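Acyl-coenzyme A oxidase acox-1.2 (Caenorhabditis elegans, PDB 5K3J) catalyses the FAD-dependent desaturation of ascaroside-CoA with a five-carbon omega side chain, the first step of peroxisomal beta-oxidation in pheromone biosynthesis. Local coordinates at residues L176-T180 / T181-K185; L256-P259 / R260-L264; M296-E299 / Q300-L304; H394-G397 / E398-Q402. One frame throughout, in Å; residues are numbered along the deposited sequence.

How the contacts relate
The four contacts follow one another along the chain and form two pairs. Contacts 1 and 2, with centres 17 Å apart, lie at neighbouring antiparallel strands, 173-177 and 256-259, of one sheet; they meet where Leu176 N probably bonds to Leu256 O at 2.8 Å. Contacts 3 and 4 lie on helices 287-315 and 379-405 of the C-alpha1 domain. Their centres are 11 Å apart, and Gln300 O probably accepts a bond from Thr396 OG1 at 2.8 Å, so a helix that binds the ascaroside packs against one that contacts ATP. Contacts 1 and 2 are turns at the ends of two paired strands of the beta region. Centres of contacts from different pairs lie 34 to 43 Å apart.

Contact 1 (L176-T180 / T181-K185); sequences LHTPT and TTALK
Thr180 and Ala183 share the polar part of this turn. The backbone N of Ala183 is drawn to two oxygens of the same residue, Thr180 O and Thr180 OG1, at 3.2 Å each, and both bonds are weak because neither is straight (127° for the carbonyl). The hydroxyl can reach back because chi1 of 53° sets OG1 between the backbone N and the carbonyl carbon, on the side of the following turn. A further backbone bond, Leu184 N to Thr181 O at 3.2 Å, closes a type I beta turn from Thr181 to Leu184. Both Thr180 OG1 and Thr182 OG1 are hydrogen-bonded to Glu162, one to each carboxylate oxygen, which ties the two threonines to a common acidic partner.

The apolar contacts centre on the methyl group of Ala183, which points back toward 176-180. Pro179 CD lies 3.6 Å from Ala183 CB, and the CG2 methyl of Thr178 also lies 3.6 Å from Ala183 CB. That methyl comes closest to Leu184 N, with Thr178 CG2 3.4 Å from it, and continues to Leu184 CD2 at 4.0 Å. While its methyl packs in the turn, Thr178 sends OG1 to the backbone N of Leu253, so its two branches serve different neighbours. From the second subunit, Phe631 packs on Thr181 and Leu184, and Tyr627 on Thr182.

Thr180 preceding three residues of helical conformation, with its hydroxyl turned to the N-H three positions on, recalls a helix N-cap, although no regular helix follows. Here it forms a tight connection between strands 173-177 and 185-189, which belong to different sheets.

Contact 2 (L256-P259 / R260-L264); sequences LRVP and RTNLL
Pro259 and Asn262 come together as the strand 256-259 turns into a short 3-10 segment. The carbonyl oxygen of Pro259 accepts a hydrogen bond from Asn262 N at 2.9 Å, with an N-H...O angle of 158°. The donor stands well above the carbonyl plane, 57° out of it, rather than on a lone pair, as the tight curl of three residues brings it over the C=O group. The turn brings Asn262 beside the proline, and chi1 of -83°, which places CG beside the backbone N, lays its amide against the ring: Asn262 OD1 is 3.8 Å from Pro259 CG, and Asn262 CG is equally far from Pro259 CD. The amide meets the proline ring in van der Waals contact.

Its nitrogen branch also touches the valine before the proline. Asn262 ND2 sits between the two, 3.8 Å from Val258 CB and 3.9 Å from Pro259 CD, and it is hydrogen-bonded to Met217 O.

Arg260 lies between Pro259 and Asn262 in the chain. Its CB points away from 256-259; farther out the side chain bends at chi3, and Thr261 CG2 lies 3.7 Å above one face of the Arg260 guanidinium, offset toward its rim. Arg260 NH1 is hydrogen-bonded to Val270 O.

On one side strand 256-259 pairs antiparallel with strand 173-177. Past the turn, Asn262 and Leu264 form backbone bonds with Met217 and Phe215 of strand 210-219, while the Leu264 side chain packs on helix 112-125 through Thr121 and Gln125.

Contact 3 (M296-E299 / Q300-L304); sequences MAME and QGLFL. With 6QA (~{S}-[2-[3-[[(2~{R})-4-[[[(2~{R},3~{S},4~{R},5~{R})-5-(6-aminopurin-9-yl)-4-oxidanyl-3-phosphonooxy-oxolan-2-yl]methoxy-oxidanyl-phosphoryl]oxy-oxidanyl-phosphoryl]oxy-3,3-dimethyl-2-oxidanyl-butanoyl]amino]propanoylamino]ethyl] 5-[(2~{R},3~{R},5~{R},6~{S})-6-methyl-3,5-bis(oxidanyl)oxan-2-yl]oxypentanethioate), chain E.
Glu299 OE1 takes two hydrogen bonds, one from hydroxyl O01 on the sugar ring of the ascaroside-CoA at 2.9 Å and one from a water at 2.5 Å. The same water accepts a bond from Gln300 NE2 at 3.0 Å, so the next residue on the helix steadies the carboxylate at second hand; Gln300 NE2 is itself also bonded to Ala425 O. Two donors on one buried oxygen would suit an ionised carboxylate. This residue is known to be important for binding the five-carbon omega ascaroside and hence for substrate specificity.

The carboxylate reaches the sugar on an extended chain, with CG opposite the backbone N (chi1 -176°). One turn on, the ring of Phe303 runs beside it and points the same way: Glu299 CG is 3.6 Å from Phe303 CE2, and the carboxylate and ring planes are 24° apart. The backbone supports this pairing through a nearly straight bond from Phe303 N to Glu299 O at 3.1 Å. Earlier in the helix, Gln300 N donates to Met296 O at 2.7 Å. With a leucine in place of Glu299, the sugar hydroxyl and the water would probably both lose their acceptor, leaving the ascaroside end of the substrate less firmly held.

This part of helix 287-315 packs among four other helices. Met296 and Gln300 pack on helix 379-405, Met298 on helix 343-363 and Phe303 on helix 418-426, while Arg101 of helix 93-103 touches Glu299. The Phe303 ring also meets Tyr106 in a T-shaped arrangement.

Contact 4 (H394-G397 / E398-Q402); sequences HETG and EGIEQ. With ATP (adenosine-5'-triphosphate), chain D; ATP (adenosine-5'-triphosphate), chain H.
From His394 to Gln402 the chain is regular helix, with Glu398 N bonded to His394 O at 3.2 Å and Glu401 N to Gly397 O, also at 3.2 Å, both nearly straight. Gly399 N and Ile400 N continue the ladder to Glu395 O and Thr396 O. On one flank the side chains of Thr396 and Ile400 lie side by side, Thr396 CG2 3.6 Å from Ile400 CD1, and Ile400 packs on toward Leu304.

Nucleotides are met at both ends of residues 394-402. One face of the His394 ring lies over the adenine of the chain D ATP, whose C5 is centred 3.6 Å above the ring plane. A valine at His394 would probably leave that adenine without its flat neighbour and freer to shift. Eight residues on, Gln402 NE2 donates to N3 of the chain H ATP at 3.0 Å (168°), while Gln402 OE1 accepts from O2' of the same ATP at 2.7 Å and is also hydrogen-bonded to Arg341 NE, fixing the amide's orientation.

Each ATP is shared between the two subunits. Stacking by His394 is probably not base-specific, whereas the Gln402 amide reads adenine N3 and the ribose O2' together.

Contact 1 (L176-T180 / T181-K185)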
# COMPACT_ATOMS: atom_id res chain seq x y z
N LEU A 176 -39.15 2.77 -9.13
CA LEU A 176 -37.75 2.98 -8.77
C LEU A 176 -37.03 3.66 -9.92
O LEU A 176 -37.00 3.13 -11.02
CB LEU A 176 -37.07 1.65 -8.43
CG LEU A 176 -37.18 1.07 -7.02
CD1 LEU A 176 -38.57 1.29 -6.43
CD2 LEU A 176 -36.86 -0.40 -7.07
N HIS A 177 -36.45 4.83 -9.66
CA HIS A 177 -35.83 5.59 -10.74
C HIS A 177 -34.40 6.05 -10.48
O HIS A 177 -34.06 6.49 -9.38
CB HIS A 177 -36.68 6.81 -11.09
CG HIS A 177 -36.36 7.40 -12.43
ND1 HIS A 177 -36.33 6.63 -13.57
CD2 HIS A 177 -36.03 8.65 -12.79
CE1 HIS A 177 -36.00 7.40 -14.60
NE2 HIS A 177 -35.81 8.63 -14.15
N THR A 178 -33.57 5.93 -11.51
CA THR A 178 -32.25 6.53 -11.54
C THR A 178 -32.30 7.77 -12.44
O THR A 178 -32.17 7.66 -13.66
CB THR A 178 -31.19 5.54 -12.06
OG1 THR A 178 -31.24 4.33 -11.29
CG2 THR A 178 -29.81 6.14 -11.97
N PRO A 179 -32.51 8.95 -11.84
CA PRO A 179 -32.69 10.19 -12.60
C PRO A 179 -31.42 10.68 -13.27
O PRO A 179 -31.45 11.06 -14.43
CB PRO A 179 -33.15 11.19 -11.54
CG PRO A 179 -32.57 10.68 -10.27
CD PRO A 179 -32.62 9.18 -10.39
N THR A 180 -30.31 10.68 -12.53
CA THR A 180 -29.07 11.23 -13.05
C THR A 180 -28.03 10.13 -13.24
O THR A 180 -28.22 9.00 -12.81
CB THR A 180 -28.51 12.32 -12.12
OG1 THR A 180 -28.41 11.81 -10.78
CG2 THR A 180 -29.42 13.53 -12.12
N THR A 181 -26.94 10.48 -13.92
CA THR A 181 -25.85 9.55 -14.15
C THR A 181 -25.16 9.24 -12.83
O THR A 181 -24.74 8.11 -12.58
CB THR A 181 -24.84 10.11 -15.18
OG1 THR A 181 -25.37 9.97 -16.51
CG2 THR A 181 -23.51 9.38 -15.10
N THR A 182 -25.07 10.24 -11.96
CA THR A 182 -24.48 10.05 -10.65
C THR A 182 -25.38 9.20 -9.76
O THR A 182 -24.91 8.54 -8.84
CB THR A 182 -24.21 11.39 -9.95
OG1 THR A 182 -25.39 12.20 -10.01
CG2 THR A 182 -23.06 12.13 -10.65
N ALA A 183 -26.67 9.22 -10.06
CA ALA A 183 -27.65 8.45 -9.30
C ALA A 183 -27.48 6.96 -9.52
O ALA A 183 -28.01 6.14 -8.76
CB ALA A 183 -29.06 8.87 -9.67
N LEU A 184 -26.76 6.60 -10.59
CA LEU A 184 -26.43 5.21 -10.88
C LEU A 184 -25.81 4.55 -9.66
O LEU A 184 -24.88 5.09 -9.07
CB LEU A 184 -25.46 5.11 -12.06
CG LEU A 184 -25.91 5.41 -13.49
CD1 LEU A 184 -24.70 5.46 -14.42
CD2 LEU A 184 -26.88 4.37 -13.96
N LYS A 185 -26.32 3.38 -9.29
CA LYS A 185 -25.64 2.55 -8.32
C LYS A 185 -24.24 2.27 -8.86
O LYS A 185 -24.05 2.15 -10.06
CB LYS A 185 -26.39 1.24 -8.07
CG LYS A 185 -27.75 1.44 -7.42
CD LYS A 185 -27.64 2.41 -6.25
CE LYS A 185 -28.94 2.51 -5.48
NZ LYS A 185 -28.82 3.48 -4.35

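Contact 2 (L256-P259 / R260-L264)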
# COMPACT_ATOMS: atom_id res chain seq x y z
N LEU A 256 -38.63 1.68 -12.99
CA LEU A 256 -38.82 0.24 -12.79
C LEU A 256 -39.88 -0.00 -11.72
O LEU A 256 -39.79 0.53 -10.62
CB LEU A 256 -37.49 -0.40 -12.41
CG LEU A 256 -37.25 -1.91 -12.51
CD1 LEU A 256 -37.93 -2.66 -11.38
CD2 LEU A 256 -37.72 -2.43 -13.85
N ARG A 257 -40.89 -0.80 -12.06
CA ARG A 257 -41.99 -1.04 -11.13
C ARG A 257 -41.88 -2.38 -10.43
O ARG A 257 -41.78 -3.42 -11.08
CB ARG A 257 -43.34 -0.93 -11.85
CG ARG A 257 -43.75 0.49 -12.18
CD ARG A 257 -45.09 0.54 -12.90
NE ARG A 257 -45.47 1.91 -13.26
CZ ARG A 257 -46.25 2.69 -12.53
NH1 ARG A 257 -46.75 2.24 -11.38
NH2 ARG A 257 -46.54 3.92 -12.94
N VAL A 258 -41.89 -2.34 -9.11
CA VAL A 258 -41.92 -3.54 -8.29
C VAL A 258 -43.10 -3.47 -7.33
O VAL A 258 -43.49 -2.38 -6.90
CB VAL A 258 -40.60 -3.72 -7.49
CG1 VAL A 258 -39.45 -3.99 -8.44
CG2 VAL A 258 -40.32 -2.50 -6.62
N PRO A 259 -43.69 -4.63 -7.01
CA PRO A 259 -44.79 -4.72 -6.04
C PRO A 259 -44.46 -4.05 -4.71
O PRO A 259 -43.29 -3.99 -4.32
CB PRO A 259 -44.97 -6.23 -5.86
CG PRO A 259 -44.53 -6.80 -7.15
CD PRO A 259 -43.42 -5.92 -7.66
N ARG A 260 -45.49 -3.55 -4.04
CA ARG A 260 -45.37 -2.96 -2.70
C ARG A 260 -44.63 -3.89 -1.74
O ARG A 260 -43.92 -3.43 -0.84
CB ARG A 260 -46.75 -2.63 -2.15
CG ARG A 260 -46.76 -2.13 -0.71
CD ARG A 260 -48.18 -2.05 -0.17
NE ARG A 260 -48.79 -3.37 -0.04
CZ ARG A 260 -48.75 -4.10 1.07
NH1 ARG A 260 -48.14 -3.64 2.16
NH2 ARG A 260 -49.33 -5.29 1.10
N THR A 261 -44.78 -5.19 -1.96
CA THR A 261 -44.18 -6.21 -1.11
C THR A 261 -42.78 -6.63 -1.55
O THR A 261 -42.24 -7.63 -1.09
CB THR A 261 -45.08 -7.46 -1.05
OG1 THR A 261 -45.37 -7.89 -2.39
CG2 THR A 261 -46.37 -7.13 -0.34
N ASN A 262 -42.19 -5.85 -2.46
CA ASN A 262 -40.78 -6.01 -2.79
C ASN A 262 -39.98 -5.04 -1.94
O ASN A 262 -38.74 -5.06 -1.94
CB ASN A 262 -40.53 -5.79 -4.28
CG ASN A 262 -40.81 -7.03 -5.10
OD1 ASN A 262 -41.72 -7.80 -4.78
ND2 ASN A 262 -40.03 -7.25 -6.15
N LEU A 263 -40.70 -4.20 -1.21
CA LEU A 263 -40.12 -3.41 -0.13
C LEU A 263 -39.90 -4.31 1.07
O LEU A 263 -40.84 -4.91 1.59
CB LEU A 263 -41.03 -2.24 0.24
CG LEU A 263 -40.68 -1.50 1.54
CD1 LEU A 263 -39.33 -0.82 1.44
CD2 LEU A 263 -41.76 -0.50 1.91
N LEU A 264 -38.65 -4.40 1.51
CA LEU A 264 -38.33 -5.19 2.68
C LEU A 264 -39.02 -4.64 3.91
O LEU A 264 -38.63 -3.60 4.44
CB LEU A 264 -36.82 -5.25 2.92
CG LEU A 264 -35.99 -6.06 1.92
CD1 LEU A 264 -34.70 -6.54 2.60
CD2 LEU A 264 -36.80 -7.23 1.33

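Contact 3 (M296-E299 / Q300-L304)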
# COMPACT_ATOMS: atom_id res chain seq x y z
N MET A 296 -14.82 -7.65 10.50
CA MET A 296 -13.53 -7.46 9.84
C MET A 296 -12.35 -7.26 10.79
O MET A 296 -11.21 -7.18 10.34
CB MET A 296 -13.59 -6.29 8.86
CG MET A 296 -14.46 -5.13 9.29
SD MET A 296 -14.67 -3.96 7.93
CE MET A 296 -12.95 -3.57 7.58
N ALA A 297 -12.60 -7.20 12.09
CA ALA A 297 -11.49 -7.27 13.04
C ALA A 297 -10.90 -8.67 12.95
O ALA A 297 -9.68 -8.86 12.94
CB ALA A 297 -11.94 -6.94 14.45
N MET A 298 -11.79 -9.65 12.87
CA MET A 298 -11.43 -11.05 12.66
C MET A 298 -10.74 -11.24 11.32
O MET A 298 -9.67 -11.84 11.23
CB MET A 298 -12.68 -11.92 12.74
CG MET A 298 -12.45 -13.36 12.35
SD MET A 298 -11.44 -14.25 13.54
CE MET A 298 -12.51 -14.16 14.97
N GLU A 299 -11.37 -10.72 10.27
CA GLU A 299 -10.93 -10.94 8.89
C GLU A 299 -9.66 -10.16 8.55
O GLU A 299 -8.77 -10.67 7.86
CB GLU A 299 -12.04 -10.55 7.92
CG GLU A 299 -11.72 -10.82 6.46
CD GLU A 299 -12.77 -10.25 5.53
OE1 GLU A 299 -13.37 -9.21 5.87
OE2 GLU A 299 -12.99 -10.85 4.45
N GLN A 300 -9.56 -8.92 9.03
CA GLN A 300 -8.35 -8.14 8.83
C GLN A 300 -7.31 -8.57 9.86
O GLN A 300 -6.21 -8.03 9.90
CB GLN A 300 -8.63 -6.64 8.93
CG GLN A 300 -9.58 -6.08 7.90
CD GLN A 300 -8.87 -5.62 6.64
OE1 GLN A 300 -7.69 -5.28 6.67
NE2 GLN A 300 -9.59 -5.61 5.53
N GLY A 301 -7.67 -9.56 10.66
CA GLY A 301 -6.71 -10.23 11.52
C GLY A 301 -6.10 -11.43 10.80
O GLY A 301 -4.94 -11.78 11.02
N LEU A 302 -6.88 -12.03 9.89
CA LEU A 302 -6.45 -13.25 9.21
C LEU A 302 -5.63 -12.99 7.93
O LEU A 302 -4.65 -13.69 7.69
CB LEU A 302 -7.67 -14.12 8.88
CG LEU A 302 -8.29 -14.81 10.10
CD1 LEU A 302 -9.62 -15.47 9.77
CD2 LEU A 302 -7.32 -15.82 10.68
N PHE A 303 -6.04 -12.01 7.12
CA PHE A 303 -5.22 -11.55 5.99
C PHE A 303 -3.79 -11.27 6.45
O PHE A 303 -2.82 -11.67 5.80
CB PHE A 303 -5.79 -10.26 5.40
CG PHE A 303 -7.06 -10.44 4.61
CD1 PHE A 303 -7.20 -11.46 3.69
CD2 PHE A 303 -8.10 -9.54 4.79
CE1 PHE A 303 -8.38 -11.59 2.96
CE2 PHE A 303 -9.27 -9.66 4.07
CZ PHE A 303 -9.41 -10.69 3.15
N LEU A 304 -3.69 -10.54 7.55
CA LEU A 304 -2.41 -10.13 8.12
C LEU A 304 -1.62 -11.35 8.56
O LEU A 304 -0.41 -11.41 8.36
CB LEU A 304 -2.63 -9.18 9.31
CG LEU A 304 -1.40 -8.57 9.97
CD1 LEU A 304 -0.48 -8.02 8.90
CD2 LEU A 304 -1.83 -7.48 10.93
P26 6QA E . -26.71 9.06 7.85
P29 6QA E . -27.90 10.82 9.99
P50 6QA E . -25.15 11.67 16.39
O01 6QA E . -14.27 -8.08 3.35
C02 6QA E . -15.71 -8.05 3.31
C03 6QA E . -15.99 -7.35 1.97
O04 6QA E . -17.29 -6.96 1.87
C05 6QA E . -17.62 -5.79 2.55
C06 6QA E . -18.17 -4.78 1.50
C07 6QA E . -19.22 -3.90 2.21
C08 6QA E . -20.18 -3.34 1.16
C09 6QA E . -20.19 -1.86 1.19
S10 6QA E . -21.90 -1.13 1.30
C11 6QA E . -22.10 0.08 2.64
C12 6QA E . -20.83 0.62 3.23
N13 6QA E . -20.93 2.03 3.26
C14 6QA E . -20.94 2.77 4.50
C15 6QA E . -21.04 4.33 4.49
C16 6QA E . -22.31 4.73 5.33
N17 6QA E . -22.02 5.83 6.26
C18 6QA E . -23.14 6.66 6.72
C19 6QA E . -22.88 7.81 7.68
O20 6QA E . -21.49 7.97 7.85
C21 6QA E . -23.53 7.55 9.07
C22 6QA E . -23.27 8.91 9.85
C23 6QA E . -22.85 6.30 9.73
C24 6QA E . -25.03 7.29 9.06
O25 6QA E . -25.79 8.52 9.13
O27 6QA E . -25.87 9.38 6.60
O28 6QA E . -27.50 10.46 8.41
O30 6QA E . -29.43 10.71 10.10
O31 6QA E . -27.09 9.77 11.02
C32 6QA E . -26.28 10.22 12.03
C33 6QA E . -27.07 10.04 13.39
O34 6QA E . -27.68 8.91 13.42
C35 6QA E . -27.03 7.97 14.57
N36 6QA E . -26.63 6.69 13.96
C37 6QA E . -25.99 6.54 12.80
N38 6QA E . -25.78 5.25 12.52
C39 6QA E . -26.32 4.52 13.55
C40 6QA E . -26.86 5.43 14.46
N41 6QA E . -27.47 4.95 15.58
C42 6QA E . -27.53 3.64 15.80
N43 6QA E . -27.02 2.74 14.94
C44 6QA E . -26.41 3.13 13.82
N45 6QA E . -25.86 2.15 12.88
C46 6QA E . -26.03 8.61 15.10
O47 6QA E . -26.17 8.66 16.59
C48 6QA E . -26.04 10.03 14.54
O49 6QA E . -26.40 10.96 15.51
O51 6QA E . -25.13 13.14 16.08
O52 6QA E . -23.81 11.04 16.00
O53 6QA E . -25.37 11.43 17.86
O54 6QA E . -27.47 12.23 10.30
O55 6QA E . -27.75 8.02 7.48
O56 6QA E . -24.25 6.44 6.31
O57 6QA E . -20.88 2.21 5.55
O58 6QA E . -19.11 -1.28 1.12
O59 6QA E . -15.72 -8.23 0.85
C60 6QA E . -16.46 -9.46 0.92
C61 6QA E . -16.09 -10.17 -0.36
C62 6QA E . -16.11 -10.24 2.22
C63 6QA E . -16.28 -9.41 3.42
O64 6QA E . -17.00 -11.40 2.33
O HOH W 1 -12.17 -7.04 5.98

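Contact 4 (H394-G397 / E398-Q402)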
# COMPACT_ATOMS: atom_id res chain seq x y z
N HIS A 394 -6.41 -0.13 8.78
CA HIS A 394 -5.29 0.78 8.55
C HIS A 394 -3.98 0.16 9.02
O HIS A 394 -2.99 0.17 8.29
CB HIS A 394 -5.54 2.11 9.27
CG HIS A 394 -4.36 3.03 9.26
ND1 HIS A 394 -3.86 3.61 8.12
CD2 HIS A 394 -3.57 3.47 10.28
CE1 HIS A 394 -2.83 4.37 8.42
NE2 HIS A 394 -2.63 4.30 9.72
N GLU A 395 -3.98 -0.38 10.23
CA GLU A 395 -2.79 -1.01 10.80
C GLU A 395 -2.49 -2.35 10.14
O GLU A 395 -1.33 -2.73 10.01
CB GLU A 395 -2.94 -1.18 12.31
CG GLU A 395 -3.01 0.13 13.09
CD GLU A 395 -3.17 -0.09 14.59
OE1 GLU A 395 -3.35 -1.25 15.00
OE2 GLU A 395 -3.14 0.91 15.34
N THR A 396 -3.53 -3.07 9.72
CA THR A 396 -3.34 -4.30 8.96
C THR A 396 -2.67 -3.98 7.63
O THR A 396 -1.88 -4.77 7.12
CB THR A 396 -4.68 -5.02 8.70
OG1 THR A 396 -5.30 -5.35 9.95
CG2 THR A 396 -4.47 -6.30 7.91
N GLY A 397 -3.00 -2.81 7.09
CA GLY A 397 -2.39 -2.33 5.87
C GLY A 397 -0.89 -2.16 6.01
O GLY A 397 -0.12 -2.80 5.29
N GLU A 398 -0.48 -1.30 6.94
CA GLU A 398 0.94 -1.08 7.22
C GLU A 398 1.66 -2.39 7.51
O GLU A 398 2.79 -2.60 7.06
CB GLU A 398 1.11 -0.13 8.40
CG GLU A 398 0.63 1.29 8.14
CD GLU A 398 0.75 2.15 9.38
OE1 GLU A 398 0.32 1.70 10.46
OE2 GLU A 398 1.28 3.28 9.28
N GLY A 399 1.01 -3.26 8.27
CA GLY A 399 1.58 -4.55 8.62
C GLY A 399 1.87 -5.42 7.42
O GLY A 399 2.94 -6.02 7.32
N ILE A 400 0.93 -5.47 6.48
CA ILE A 400 1.04 -6.36 5.32
C ILE A 400 2.12 -5.89 4.34
O ILE A 400 2.84 -6.71 3.77
CB ILE A 400 -0.32 -6.50 4.61
CG1 ILE A 400 -1.23 -7.43 5.43
CG2 ILE A 400 -0.17 -7.04 3.19
CD1 ILE A 400 -2.67 -7.45 4.98
N GLU A 401 2.25 -4.58 4.15
CA GLU A 401 3.34 -4.03 3.35
C GLU A 401 4.70 -4.37 3.97
O GLU A 401 5.64 -4.73 3.26
CB GLU A 401 3.21 -2.52 3.19
CG GLU A 401 2.35 -2.08 2.02
CD GLU A 401 2.83 -2.64 0.69
OE1 GLU A 401 3.34 -1.86 -0.15
OE2 GLU A 401 2.70 -3.87 0.49
N GLN A 402 4.78 -4.24 5.29
CA GLN A 402 5.99 -4.59 6.04
C GLN A 402 6.33 -6.05 5.82
O GLN A 402 7.50 -6.42 5.69
CB GLN A 402 5.81 -4.29 7.53
CG GLN A 402 5.88 -2.81 7.88
CD GLN A 402 7.25 -2.23 7.59
OE1 GLN A 402 8.26 -2.92 7.71
NE2 GLN A 402 7.28 -0.96 7.20
PG ATP D . -1.57 9.82 16.09
O1G ATP D . -2.64 10.24 17.06
O2G ATP D . -0.76 10.98 15.52
O3G ATP D . -0.74 8.65 16.55
PB ATP D . -1.66 8.93 13.43
O1B ATP D . -1.74 7.44 13.19
O2B ATP D . -0.32 9.63 13.40
O3B ATP D . -2.40 9.26 14.83
PA ATP D . -2.54 11.23 12.16
O1A ATP D . -3.85 11.88 12.55
O2A ATP D . -1.25 11.71 12.78
O3A ATP D . -2.66 9.65 12.40
O5' ATP D . -2.39 11.31 10.56
C5' ATP D . -1.33 10.63 9.90
C4' ATP D . -1.90 10.06 8.61
O4' ATP D . -2.42 8.74 8.81
C3' ATP D . -3.05 10.94 8.14
O3' ATP D . -2.81 11.38 6.80
C2' ATP D . -4.28 10.06 8.20
O2' ATP D . -5.12 10.25 7.06
C1' ATP D . -3.72 8.64 8.24
N9 ATP D . -4.57 7.74 9.06
C8 ATP D . -4.59 7.68 10.40
N7 ATP D . -5.47 6.75 10.85
C5 ATP D . -6.04 6.19 9.77
C6 ATP D . -7.06 5.14 9.53
N6 ATP D . -7.66 4.49 10.56
N1 ATP D . -7.37 4.86 8.24
C2 ATP D . -6.78 5.50 7.22
N3 ATP D . -5.85 6.46 7.36
C4 ATP D . -5.45 6.84 8.60
PG ATP H . 9.70 6.52 14.43
O1G ATP H . 9.04 7.38 15.48
O2G ATP H . 10.95 5.81 14.91
O3G ATP H . 9.82 7.15 13.07
PB ATP H . 8.17 4.42 15.47
O1B ATP H . 6.67 4.26 15.36
O2B ATP H . 8.77 5.00 16.73
O3B ATP H . 8.68 5.29 14.22
PA ATP H . 9.57 2.49 13.89
O1A ATP H . 10.36 3.61 13.26
O2A ATP H . 10.29 1.19 14.18
O3A ATP H . 8.81 2.96 15.23
O5' ATP H . 8.34 2.15 12.92
C5' ATP H . 7.65 0.91 13.05
C4' ATP H . 7.50 0.28 11.68
O4' ATP H . 7.75 1.25 10.66
C3' ATP H . 8.50 -0.85 11.50
O3' ATP H . 7.83 -2.03 11.08
C2' ATP H . 9.42 -0.39 10.39
O2' ATP H . 9.71 -1.48 9.51
C1' ATP H . 8.61 0.67 9.67
N9 ATP H . 9.47 1.69 9.00
C8 ATP H . 9.92 2.85 9.53
N7 ATP H . 10.67 3.53 8.62
C5 ATP H . 10.71 2.81 7.49
C6 ATP H . 11.33 2.95 6.15
N6 ATP H . 12.08 4.03 5.83
N1 ATP H . 11.12 1.96 5.26
C2 ATP H . 10.38 0.88 5.56
N3 ATP H . 9.79 0.68 6.75
C4 ATP H . 9.91 1.60 7.75